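Local atomic coordinates of phosphoribosylaminoimidazole-succinocarboxamide synthase (Ehrlichia chaffeensis str. Arkansas, PDB entry 3KRE), a protein that catalyses the ATP-dependent joining of L-aspartate to 5-amino-1-(5-phosphoribosyl)imidazole-4-carboxylate, giving the succinocarboxamide SAICAR in de novo purine biosynthesis. Residues I69-I74 / I218-C223; G86-F91 / D211-D216; P109-I114 / D196-F201; V113-A118 / I138-Y143. All coordinates share one frame; numbering follows the deposited sequence.

Contact 1: residues I69-I74 / I218-C223; sequences ILNNYI and ISPDTC
Asn71 and Ile74, one helical turn apart on helix 67-84, bear on the bend formed by Ser219, Pro220 and Asp221. The Asn71 side chain lies close against that bend: CG is 3.5 Å from Ser219 OG, and the amide runs past the Pro220 ring in the opposite direction before meeting the Asp221 carboxylate. There the two side chains cross at about a right angle, with the planes of amide and carboxylate turned 76° against each other. Ile74 comes at the loop more directly. Its delta methyl meets the CD-CG edge of the Pro220 ring, with CD1 3.6 Å from Pro220 CD; with CG1 anti to the carbonyl carbon (chi1 -68°), CG2 is left to rest 3.7 Å from Ile218 O. A branched aliphatic suits this place because one branch packs against the ring and the other covers the backbone of the loop.

The loop holds its own shape. Ser219 OG accepts from Asp221 N at 3.0 Å, an ST turn, and Ser219 N gives a nearly straight bond, 164° at the hydrogen, to Thr222 OG1. Pro220, with its fixed phi, fits the turn and offers carbon instead of an N-H to the helix. Ser219 OG is also bonded to Glu217. The chemistry is thus mixed: Ile74 and Asn71 make the contacts in the middle, while polar ties bind the loop to the same helix at both ends, Ser75 to Ile218 N and Lys67 to Asp221, whose other oxygen is held by Tyr250 of helix 246-257.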
# COMPACT_ATOMS: atom_id res chain seq x y z
N ILE A 69 -6.15 2.86 -13.23
CA ILE A 69 -6.16 1.63 -13.98
C ILE A 69 -4.89 0.85 -13.69
O ILE A 69 -4.92 -0.34 -13.38
CB ILE A 69 -6.33 1.90 -15.49
CG1 ILE A 69 -7.75 2.47 -15.75
CG2 ILE A 69 -6.07 0.62 -16.31
CD1 ILE A 69 -7.99 2.96 -17.18
N LEU A 70 -3.75 1.53 -13.79
CA LEU A 70 -2.50 0.85 -13.53
C LEU A 70 -2.38 0.37 -12.07
O LEU A 70 -1.93 -0.75 -11.82
CB LEU A 70 -1.31 1.72 -13.93
CG LEU A 70 -1.22 2.09 -15.39
CD1 LEU A 70 -0.03 3.07 -15.55
CD2 LEU A 70 -1.05 0.82 -16.26
N ASN A 71 -2.85 1.18 -11.13
CA ASN A 71 -2.82 0.80 -9.71
C ASN A 71 -3.73 -0.40 -9.43
O ASN A 71 -3.35 -1.34 -8.71
CB ASN A 71 -3.19 1.99 -8.79
CG ASN A 71 -2.06 2.99 -8.62
OD1 ASN A 71 -2.23 4.05 -7.98
ND2 ASN A 71 -0.94 2.68 -9.18
N ASN A 72 -4.90 -0.43 -10.08
CA ASN A 72 -5.79 -1.56 -10.00
C ASN A 72 -5.12 -2.86 -10.46
O ASN A 72 -5.11 -3.88 -9.76
CB ASN A 72 -7.05 -1.28 -10.82
CG ASN A 72 -8.04 -2.39 -10.77
OD1 ASN A 72 -8.35 -2.93 -9.68
ND2 ASN A 72 -8.56 -2.77 -11.94
N TYR A 73 -4.53 -2.81 -11.65
CA TYR A 73 -3.82 -3.97 -12.20
C TYR A 73 -2.61 -4.38 -11.36
O TYR A 73 -2.42 -5.56 -11.07
CB TYR A 73 -3.38 -3.73 -13.63
CG TYR A 73 -4.53 -3.65 -14.62
CD1 TYR A 73 -5.63 -4.51 -14.51
CD2 TYR A 73 -4.46 -2.82 -15.72
CE1 TYR A 73 -6.64 -4.49 -15.42
CE2 TYR A 73 -5.48 -2.78 -16.65
CZ TYR A 73 -6.58 -3.63 -16.48
OH TYR A 73 -7.63 -3.68 -17.39
N ILE A 74 -1.79 -3.42 -10.95
CA ILE A 74 -0.62 -3.72 -10.13
C ILE A 74 -1.04 -4.30 -8.78
O ILE A 74 -0.49 -5.31 -8.33
CB ILE A 74 0.29 -2.47 -9.92
CG1 ILE A 74 0.92 -2.09 -11.23
CG2 ILE A 74 1.37 -2.75 -8.86
CD1 ILE A 74 1.53 -0.63 -11.29
N ILE A 218 -1.61 -2.30 -3.00
CA ILE A 218 -0.17 -2.39 -3.10
C ILE A 218 0.15 -1.90 -4.49
O ILE A 218 -0.05 -2.60 -5.47
CB ILE A 218 0.34 -3.82 -2.92
CG1 ILE A 218 -0.19 -4.40 -1.59
CG2 ILE A 218 1.89 -3.84 -2.99
CD1 ILE A 218 -0.14 -5.92 -1.63
N SER A 219 0.67 -0.68 -4.57
CA SER A 219 0.87 -0.07 -5.87
C SER A 219 1.96 1.00 -5.78
O SER A 219 2.47 1.25 -4.68
CB SER A 219 -0.45 0.59 -6.32
OG SER A 219 -0.68 1.79 -5.58
N PRO A 220 2.26 1.67 -6.91
CA PRO A 220 3.18 2.80 -6.84
C PRO A 220 2.66 4.00 -6.02
O PRO A 220 3.41 4.89 -5.72
CB PRO A 220 3.46 3.12 -8.31
CG PRO A 220 3.09 1.88 -9.05
CD PRO A 220 1.98 1.28 -8.31
N ASP A 221 1.37 4.00 -5.62
CA ASP A 221 0.89 5.00 -4.67
C ASP A 221 1.31 4.67 -3.23
O ASP A 221 1.27 5.55 -2.36
CB ASP A 221 -0.64 5.10 -4.70
CG ASP A 221 -1.14 6.09 -5.71
OD1 ASP A 221 -0.39 6.49 -6.63
OD2 ASP A 221 -2.29 6.52 -5.52
N THR A 222 1.65 3.40 -2.97
CA THR A 222 1.91 2.95 -1.59
C THR A 222 3.30 2.30 -1.39
O THR A 222 3.62 1.90 -0.28
CB THR A 222 0.81 1.95 -1.11
OG1 THR A 222 0.87 0.76 -1.91
CG2 THR A 222 -0.63 2.62 -1.16
N CYS A 223 4.10 2.19 -2.46
CA CYS A 223 5.45 1.61 -2.42
C CYS A 223 6.41 2.58 -3.10
O CYS A 223 6.11 3.07 -4.20
CB CYS A 223 5.55 0.28 -3.18
SG CYS A 223 4.36 -0.96 -2.73

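Contact 2: residues G86-F91 / D211-D216; sequences GIKTHF and DLFLAD
A single beta bridge between Thr89 and Leu214 ties the loop that follows helix 67-84 to the short strand 213-214. Leu214 N donates to Lys88 O at 2.9 Å, almost straight, and Leu214 O receives His90 N at 2.8 Å, so that Leu214 uses both its backbone groups on the two neighbours of Thr89. One water extends the join by donating to Lys88 O and to Leu212 O.

The side chains work at the two ends. Lys88, extended beyond CG, carries its ammonium across to Asp211, where NZ forms a salt bridge with OD2 at 2.8 Å, coming to the anti lone pair of that oxygen; Lys171 is a second cationic partner of the same carboxylate. On the way Lys88 CB lies off-centre against the Phe213 ring as a CH-pi contact. A long, flexible base serves well here, at the solvent-exposed end. At the other end His90 CG stands between its backbone N and carbonyl carbon (chi1 70°), which brings the imidazole over the opposite backbone: Ala215 CA lies 3.6 Å from the ring centroid, only 7° off the normal. A methyl side chain, which itself lies 3.8 Å from His90 ND1, probably helps the ring settle this close to Ala215 CA.

Gly86, at positive phi, is the C-prime residue of the Schellman motif ending the helix, and Thr89 OG1 takes Phe91 N in an ST turn. Strand 213-214 is paired with strand 192-204 in the large antiparallel sheet, so the isolated bridge fastens the connection from helix 67-84 to strand 91-94 onto that sheet.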
# COMPACT_ATOMS: atom_id res chain seq x y z
N GLY A 86 0.56 -17.53 0.83
CA GLY A 86 -0.19 -17.78 2.03
C GLY A 86 -0.58 -16.55 2.84
O GLY A 86 -1.06 -16.68 3.97
N ILE A 87 -0.38 -15.38 2.27
CA ILE A 87 -0.84 -14.15 2.92
C ILE A 87 -2.36 -14.00 2.72
O ILE A 87 -2.86 -14.18 1.59
CB ILE A 87 -0.12 -12.90 2.37
CG1 ILE A 87 1.42 -13.02 2.52
CG2 ILE A 87 -0.66 -11.66 3.04
CD1 ILE A 87 1.99 -13.11 3.97
N LYS A 88 -3.08 -13.74 3.82
CA LYS A 88 -4.52 -13.52 3.78
C LYS A 88 -4.77 -12.09 3.33
O LYS A 88 -4.17 -11.16 3.89
CB LYS A 88 -5.13 -13.77 5.16
CG LYS A 88 -4.88 -15.18 5.68
CD LYS A 88 -5.49 -15.49 7.05
CE LYS A 88 -5.02 -16.89 7.49
NZ LYS A 88 -5.63 -17.28 8.81
N THR A 89 -5.68 -11.91 2.37
CA THR A 89 -5.93 -10.57 1.81
C THR A 89 -7.41 -10.37 1.59
O THR A 89 -8.19 -11.34 1.62
CB THR A 89 -5.25 -10.35 0.46
OG1 THR A 89 -6.00 -11.03 -0.55
CG2 THR A 89 -3.81 -10.85 0.45
N HIS A 90 -7.80 -9.12 1.32
CA HIS A 90 -9.19 -8.85 0.99
C HIS A 90 -9.55 -9.14 -0.48
O HIS A 90 -10.70 -9.04 -0.90
CB HIS A 90 -9.56 -7.42 1.36
CG HIS A 90 -8.93 -6.37 0.50
ND1 HIS A 90 -9.37 -5.06 0.53
CD2 HIS A 90 -7.97 -6.44 -0.43
CE1 HIS A 90 -8.64 -4.35 -0.32
NE2 HIS A 90 -7.80 -5.16 -0.93
N PHE A 91 -8.57 -9.56 -1.27
CA PHE A 91 -8.79 -9.63 -2.71
C PHE A 91 -9.65 -10.84 -3.10
O PHE A 91 -9.38 -11.99 -2.68
CB PHE A 91 -7.46 -9.66 -3.44
CG PHE A 91 -7.61 -9.86 -4.92
CD1 PHE A 91 -7.87 -8.79 -5.75
CD2 PHE A 91 -7.46 -11.12 -5.48
CE1 PHE A 91 -8.03 -8.98 -7.12
CE2 PHE A 91 -7.60 -11.34 -6.87
CZ PHE A 91 -7.88 -10.25 -7.69
N ASP A 211 -8.40 -13.41 11.64
CA ASP A 211 -6.98 -13.11 11.43
C ASP A 211 -6.90 -11.74 10.72
O ASP A 211 -7.93 -11.12 10.42
CB ASP A 211 -6.32 -14.24 10.64
CG ASP A 211 -4.80 -14.31 10.79
OD1 ASP A 211 -4.15 -13.43 11.41
OD2 ASP A 211 -4.25 -15.31 10.26
N LEU A 212 -5.68 -11.26 10.50
CA LEU A 212 -5.43 -9.98 9.90
C LEU A 212 -5.38 -10.16 8.38
O LEU A 212 -4.63 -11.01 7.87
CB LEU A 212 -4.09 -9.44 10.42
CG LEU A 212 -4.03 -9.18 11.92
CD1 LEU A 212 -2.57 -8.78 12.36
CD2 LEU A 212 -5.06 -8.13 12.33
N PHE A 213 -6.24 -9.43 7.68
CA PHE A 213 -6.32 -9.50 6.23
C PHE A 213 -5.70 -8.27 5.65
O PHE A 213 -6.09 -7.16 5.98
CB PHE A 213 -7.77 -9.60 5.77
CG PHE A 213 -8.36 -10.96 6.07
CD1 PHE A 213 -8.44 -11.93 5.09
CD2 PHE A 213 -8.73 -11.29 7.37
CE1 PHE A 213 -8.92 -13.19 5.37
CE2 PHE A 213 -9.21 -12.60 7.67
CZ PHE A 213 -9.33 -13.51 6.67
N LEU A 214 -4.80 -8.46 4.70
CA LEU A 214 -4.23 -7.33 4.00
C LEU A 214 -5.30 -6.62 3.14
O LEU A 214 -6.06 -7.26 2.39
CB LEU A 214 -3.07 -7.76 3.10
CG LEU A 214 -2.23 -6.62 2.53
CD1 LEU A 214 -1.45 -5.90 3.64
CD2 LEU A 214 -1.29 -7.23 1.49
N ALA A 215 -5.35 -5.31 3.26
CA ALA A 215 -6.40 -4.52 2.59
C ALA A 215 -5.78 -3.36 1.79
O ALA A 215 -4.62 -3.44 1.40
CB ALA A 215 -7.35 -4.03 3.63
N ASP A 216 -6.56 -2.30 1.55
CA ASP A 216 -6.10 -1.15 0.76
C ASP A 216 -5.46 -1.60 -0.56
O ASP A 216 -6.06 -2.42 -1.24
CB ASP A 216 -5.19 -0.23 1.56
CG ASP A 216 -5.07 1.15 0.93
OD1 ASP A 216 -6.11 1.78 0.75
OD2 ASP A 216 -3.97 1.57 0.53
O HOH W 1 -2.50 -10.88 6.15

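Contact 3: residues P109-I114 / D196-F201; sequences PIEVVI and DFKLEF. With EDO (1,2-ethanediol), chain G; EDO (1,2-ethanediol), chain F.
Val112 and Leu199 form a hydrogen-bonded antiparallel pair in which both backbone bonds are present, Val112 N to Leu199 O at 2.9 Å and Leu199 N to Val112 O at 2.8 Å. Two residues on, Ile114 and Phe197 repeat the pattern, and Val113 with Lys198 is the non-hydrogen-bonded pair between them. At Ile110 and Phe201 a water takes over: it gives to Ile110 O and receives from Phe201 N.

Apolar contacts fill the face of Val112, Ile114, Phe197 and Leu199. The Phe197 ring swings toward the partner strand because CG stands between the backbone N and carbonyl carbon (chi1 64°). Branched Ile114 lies over one ring face, CB 3.7 Å from Phe197 CE2, and its delta methyl also meets Leu199, CD1 to CD1 at 3.9 Å.

Charge collects on the face of Glu111, Val113 and Lys198. Lys198 is bent at chi2 and chi3 (-85° and -82°), which turns NZ to Glu200 OE2 in a 3.0 Å salt bridge; its stronger partner is Asp216. Glu111 OE2 lies 3.1 Å from Lys198 CE and 3.7 Å from Glu200 OE2, a pairing of like charges that Lys198 and Lys144, which bridge to Glu200, probably make tolerable. An ethanediol, probably from the crystallisation liquor, has O1 2.7 Å from Glu111 OE1, near Asp150; a second lies beside Asp196.

Helix 166-189 covers the apolar face through Ser176, Ile172 and Asn180. Strand 133-143 flanks 110-115; on the other edge of strand 192-204, Thr222 is backbone-bonded to Lys198 where strand 223-227 begins, and strand 213-214 lies alongside farther on.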
# COMPACT_ATOMS: atom_id res chain seq x y z
N PRO A 109 -7.18 0.98 12.24
CA PRO A 109 -6.80 2.33 11.81
C PRO A 109 -5.31 2.62 12.02
O PRO A 109 -4.95 3.68 12.56
CB PRO A 109 -7.64 3.20 12.72
CG PRO A 109 -7.63 2.47 13.99
CD PRO A 109 -7.62 0.98 13.64
N ILE A 110 -4.47 1.69 11.56
CA ILE A 110 -3.00 1.78 11.60
C ILE A 110 -2.45 1.66 10.18
O ILE A 110 -2.92 0.81 9.42
CB ILE A 110 -2.41 0.60 12.41
CG1 ILE A 110 -2.97 0.58 13.84
CG2 ILE A 110 -0.88 0.66 12.41
CD1 ILE A 110 -2.58 -0.67 14.64
N GLU A 111 -1.46 2.46 9.83
CA GLU A 111 -0.68 2.28 8.61
C GLU A 111 0.64 1.67 9.07
O GLU A 111 1.25 2.20 10.00
CB GLU A 111 -0.41 3.60 7.95
CG GLU A 111 -1.69 4.24 7.46
CD GLU A 111 -1.42 5.45 6.63
OE1 GLU A 111 -0.97 6.47 7.19
OE2 GLU A 111 -1.67 5.38 5.42
N VAL A 112 1.04 0.55 8.47
CA VAL A 112 2.31 -0.06 8.79
C VAL A 112 3.26 0.33 7.68
O VAL A 112 3.00 0.04 6.50
CB VAL A 112 2.19 -1.59 8.88
CG1 VAL A 112 3.49 -2.18 9.37
CG2 VAL A 112 0.98 -1.99 9.79
N VAL A 113 4.35 1.00 8.03
CA VAL A 113 5.33 1.40 7.03
C VAL A 113 6.56 0.56 7.24
O VAL A 113 7.05 0.48 8.36
CB VAL A 113 5.67 2.91 7.10
CG1 VAL A 113 6.80 3.23 6.14
CG2 VAL A 113 4.42 3.78 6.81
N ILE A 114 7.02 -0.09 6.18
CA ILE A 114 8.18 -0.95 6.18
C ILE A 114 9.24 -0.29 5.30
O ILE A 114 9.00 0.02 4.13
CB ILE A 114 7.85 -2.38 5.64
CG1 ILE A 114 6.74 -3.04 6.45
CG2 ILE A 114 9.08 -3.24 5.74
CD1 ILE A 114 5.33 -2.66 6.01
N ASP A 196 10.56 1.25 0.23
CA ASP A 196 9.71 1.20 1.39
C ASP A 196 8.29 1.01 0.88
O ASP A 196 8.06 1.09 -0.32
CB ASP A 196 9.83 2.44 2.29
CG ASP A 196 9.41 3.77 1.62
OD1 ASP A 196 8.42 3.82 0.88
OD2 ASP A 196 10.06 4.81 1.88
N PHE A 197 7.37 0.73 1.79
CA PHE A 197 5.96 0.62 1.44
C PHE A 197 5.07 0.67 2.66
O PHE A 197 5.56 0.56 3.77
CB PHE A 197 5.68 -0.65 0.61
CG PHE A 197 5.94 -1.93 1.35
CD1 PHE A 197 4.89 -2.70 1.80
CD2 PHE A 197 7.21 -2.38 1.55
CE1 PHE A 197 5.12 -3.90 2.45
CE2 PHE A 197 7.46 -3.60 2.20
CZ PHE A 197 6.40 -4.35 2.65
N LYS A 198 3.77 0.93 2.44
CA LYS A 198 2.78 1.08 3.48
C LYS A 198 1.72 0.00 3.28
O LYS A 198 1.24 -0.22 2.15
CB LYS A 198 2.13 2.47 3.43
CG LYS A 198 1.04 2.77 4.48
CD LYS A 198 -0.36 2.30 4.10
CE LYS A 198 -1.15 3.26 3.15
NZ LYS A 198 -2.10 2.40 2.38
N LEU A 199 1.33 -0.64 4.38
CA LEU A 199 0.29 -1.64 4.42
C LEU A 199 -0.83 -1.22 5.37
O LEU A 199 -0.59 -0.51 6.35
CB LEU A 199 0.83 -2.97 4.96
CG LEU A 199 1.97 -3.59 4.16
CD1 LEU A 199 2.40 -4.91 4.87
CD2 LEU A 199 1.53 -3.83 2.68
N GLU A 200 -2.04 -1.68 5.08
CA GLU A 200 -3.16 -1.59 6.00
C GLU A 200 -3.81 -2.94 6.07
O GLU A 200 -3.88 -3.67 5.06
CB GLU A 200 -4.22 -0.58 5.50
CG GLU A 200 -3.68 0.83 5.52
CD GLU A 200 -4.69 1.84 4.99
OE1 GLU A 200 -5.91 1.63 5.18
OE2 GLU A 200 -4.23 2.85 4.43
N PHE A 201 -4.31 -3.26 7.25
CA PHE A 201 -4.96 -4.54 7.48
C PHE A 201 -6.35 -4.31 8.02
O PHE A 201 -6.63 -3.28 8.64
CB PHE A 201 -4.17 -5.34 8.50
CG PHE A 201 -2.81 -5.84 8.00
CD1 PHE A 201 -2.65 -7.14 7.51
CD2 PHE A 201 -1.69 -5.01 8.05
CE1 PHE A 201 -1.38 -7.57 7.07
CE2 PHE A 201 -0.44 -5.47 7.59
CZ PHE A 201 -0.30 -6.73 7.14
C1 EDO G . 5.32 4.34 1.66
O1 EDO G . 6.32 5.00 0.92
C2 EDO G . 4.71 5.36 2.60
O2 EDO G . 5.66 5.55 3.64
C1 EDO F . 1.60 7.88 7.47
O1 EDO F . 0.81 8.30 6.35
C2 EDO F . 2.94 7.44 6.96
O2 EDO F . 3.56 8.61 6.44
O HOH W 2 -4.17 -1.55 9.40

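Contact 4: residues V113-A118 / I138-Y143; sequences VIRNLA and IIEFYY
Arg115 and Glu140 make the tight part of this strand pair. The guanidinium grips one oxygen side-on, with NE 2.7 Å and NH2 3.0 Å from Glu140 OE1; both nitrogens keep that oxygen near the guanidinium plane, while the carboxylate is turned 85° away from it. Tyr142 OH donates to the same OE1 at 2.8 Å, so three donors hold one atom, and Arg125 bridges to OE2. An extended Arg115 chain, with chi2 and chi3 near 180°, is what reaches diagonally to Glu140. Val113 CG1 lies over the middle of the guanidinium, 3.7 Å above its plane, and its other methyl, CG2, rests 3.7 Å from Tyr142 CE2. Val113 thus lays carbon over one face of the guanidinium.

Backbone bonds join Val113 to Glu140 and Arg115 to Ile138, two for each pair. Away from the gripped pair the contact is looser: Ile138 and Tyr142, on the Arg115 face, are partly exposed. On the opposite face buried Ile114 lies side by side with the partly exposed Ile139, CG1 to CG1 at 4.1 Å. Past Arg115 the chain turns a corner at Asn116, and the residues beyond it leave strand 138-143.

Phe122 of helix 120-126 packs on Arg115, Ile138 and Glu140; helix 166-189 packs on the Ile114 face, meeting Ile114 and Phe141, and the other edge of strand 110-115 is taken by strand 192-204.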
# COMPACT_ATOMS: atom_id res chain seq x y z
N VAL A 113 4.35 1.00 8.03
CA VAL A 113 5.33 1.40 7.03
C VAL A 113 6.56 0.56 7.24
O VAL A 113 7.05 0.48 8.36
CB VAL A 113 5.67 2.91 7.10
CG1 VAL A 113 6.80 3.23 6.14
CG2 VAL A 113 4.42 3.78 6.81
N ILE A 114 7.02 -0.09 6.18
CA ILE A 114 8.18 -0.95 6.18
C ILE A 114 9.24 -0.29 5.30
O ILE A 114 9.00 0.02 4.13
CB ILE A 114 7.85 -2.38 5.64
CG1 ILE A 114 6.74 -3.04 6.45
CG2 ILE A 114 9.08 -3.24 5.74
CD1 ILE A 114 5.33 -2.66 6.01
N ARG A 115 10.42 -0.07 5.87
CA ARG A 115 11.51 0.65 5.16
C ARG A 115 12.75 -0.22 5.00
O ARG A 115 13.29 -0.76 6.00
CB ARG A 115 11.88 1.92 5.93
CG ARG A 115 10.71 2.82 6.34
CD ARG A 115 11.19 4.10 6.98
NE ARG A 115 10.07 4.93 7.41
CZ ARG A 115 9.42 5.79 6.63
NH1 ARG A 115 9.78 5.99 5.38
NH2 ARG A 115 8.43 6.50 7.13
N ASN A 116 13.21 -0.32 3.75
CA ASN A 116 14.45 -0.99 3.40
C ASN A 116 15.62 -0.02 3.22
O ASN A 116 16.74 -0.34 3.58
CB ASN A 116 14.26 -1.86 2.16
CG ASN A 116 13.28 -2.99 2.42
OD1 ASN A 116 13.42 -3.71 3.39
ND2 ASN A 116 12.29 -3.12 1.56
N LEU A 117 15.34 1.11 2.60
CA LEU A 117 16.27 2.23 2.52
C LEU A 117 15.59 3.46 3.10
O LEU A 117 14.37 3.53 3.19
CB LEU A 117 16.66 2.51 1.08
CG LEU A 117 16.97 1.37 0.11
CD1 LEU A 117 17.33 2.01 -1.28
CD2 LEU A 117 18.09 0.47 0.60
N ALA A 118 16.39 4.44 3.49
CA ALA A 118 15.88 5.71 3.96
C ALA A 118 15.27 6.50 2.80
O ALA A 118 15.88 6.61 1.75
CB ALA A 118 17.00 6.55 4.55
N ILE A 138 13.04 -1.56 8.75
CA ILE A 138 12.46 -0.79 9.82
C ILE A 138 10.95 -0.62 9.63
O ILE A 138 10.51 -0.00 8.67
CB ILE A 138 13.12 0.61 9.94
CG1 ILE A 138 14.59 0.45 10.28
CG2 ILE A 138 12.42 1.44 11.04
CD1 ILE A 138 15.42 1.71 10.23
N ILE A 139 10.20 -1.11 10.60
CA ILE A 139 8.78 -0.96 10.65
C ILE A 139 8.45 0.22 11.54
O ILE A 139 8.97 0.32 12.66
CB ILE A 139 8.11 -2.18 11.22
CG1 ILE A 139 8.27 -3.32 10.22
CG2 ILE A 139 6.59 -1.91 11.47
CD1 ILE A 139 7.72 -4.63 10.67
N GLU A 140 7.60 1.08 11.03
CA GLU A 140 7.00 2.16 11.81
C GLU A 140 5.48 2.13 11.69
O GLU A 140 4.95 1.81 10.61
CB GLU A 140 7.53 3.49 11.32
CG GLU A 140 9.05 3.78 11.49
CD GLU A 140 9.46 5.15 10.98
OE1 GLU A 140 9.01 5.51 9.87
OE2 GLU A 140 10.21 5.86 11.67
N PHE A 141 4.79 2.47 12.78
CA PHE A 141 3.33 2.47 12.82
C PHE A 141 2.78 3.88 12.88
O PHE A 141 3.34 4.72 13.59
CB PHE A 141 2.85 1.72 14.06
CG PHE A 141 3.21 0.28 14.06
CD1 PHE A 141 2.51 -0.61 13.26
CD2 PHE A 141 4.24 -0.22 14.87
CE1 PHE A 141 2.80 -1.96 13.27
CE2 PHE A 141 4.56 -1.58 14.86
CZ PHE A 141 3.84 -2.46 14.06
N TYR A 142 1.68 4.13 12.15
CA TYR A 142 1.02 5.43 12.19
C TYR A 142 -0.46 5.24 12.41
O TYR A 142 -1.05 4.30 11.92
CB TYR A 142 1.26 6.21 10.90
CG TYR A 142 2.71 6.47 10.64
CD1 TYR A 142 3.27 7.69 10.96
CD2 TYR A 142 3.53 5.48 10.09
CE1 TYR A 142 4.59 7.93 10.75
CE2 TYR A 142 4.86 5.71 9.88
CZ TYR A 142 5.39 6.96 10.20
OH TYR A 142 6.73 7.21 10.00
N TYR A 143 -1.05 6.13 13.18
CA TYR A 143 -2.49 6.18 13.34
C TYR A 143 -3.10 6.87 12.09
O TYR A 143 -2.70 7.99 11.76
CB TYR A 143 -2.79 7.02 14.57
CG TYR A 143 -4.27 7.27 14.83
CD1 TYR A 143 -5.18 6.23 14.74
CD2 TYR A 143 -4.73 8.52 15.23
CE1 TYR A 143 -6.53 6.43 15.01
CE2 TYR A 143 -6.06 8.73 15.50
CZ TYR A 143 -6.95 7.67 15.37
OH TYR A 143 -8.30 7.84 15.64

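How the contacts relate
Contacts 3 and 4 share Val113 and Ile114, since strand 110-115 lies between strands 192-204 and 133-143 of one sheet. Contact 3 is the more buried of the two, and contact 4 is partly exposed at Ile138, Ile139 and Tyr142. Strand 192-204 also pairs with 213-214, which brings in contact 2, and with strand 223-227, which begins at the end of segment 218-223 and brings in contact 1; Lys198 thus meets Asp216 by a salt bridge and Thr222 by a probable backbone bond. Contacts 1 and 2 both involve helix 67-84 or the loop leaving it. The first is a buried side-chain contact with polar ties at its ends, the second a partly buried backbone bridge with a charged outer end.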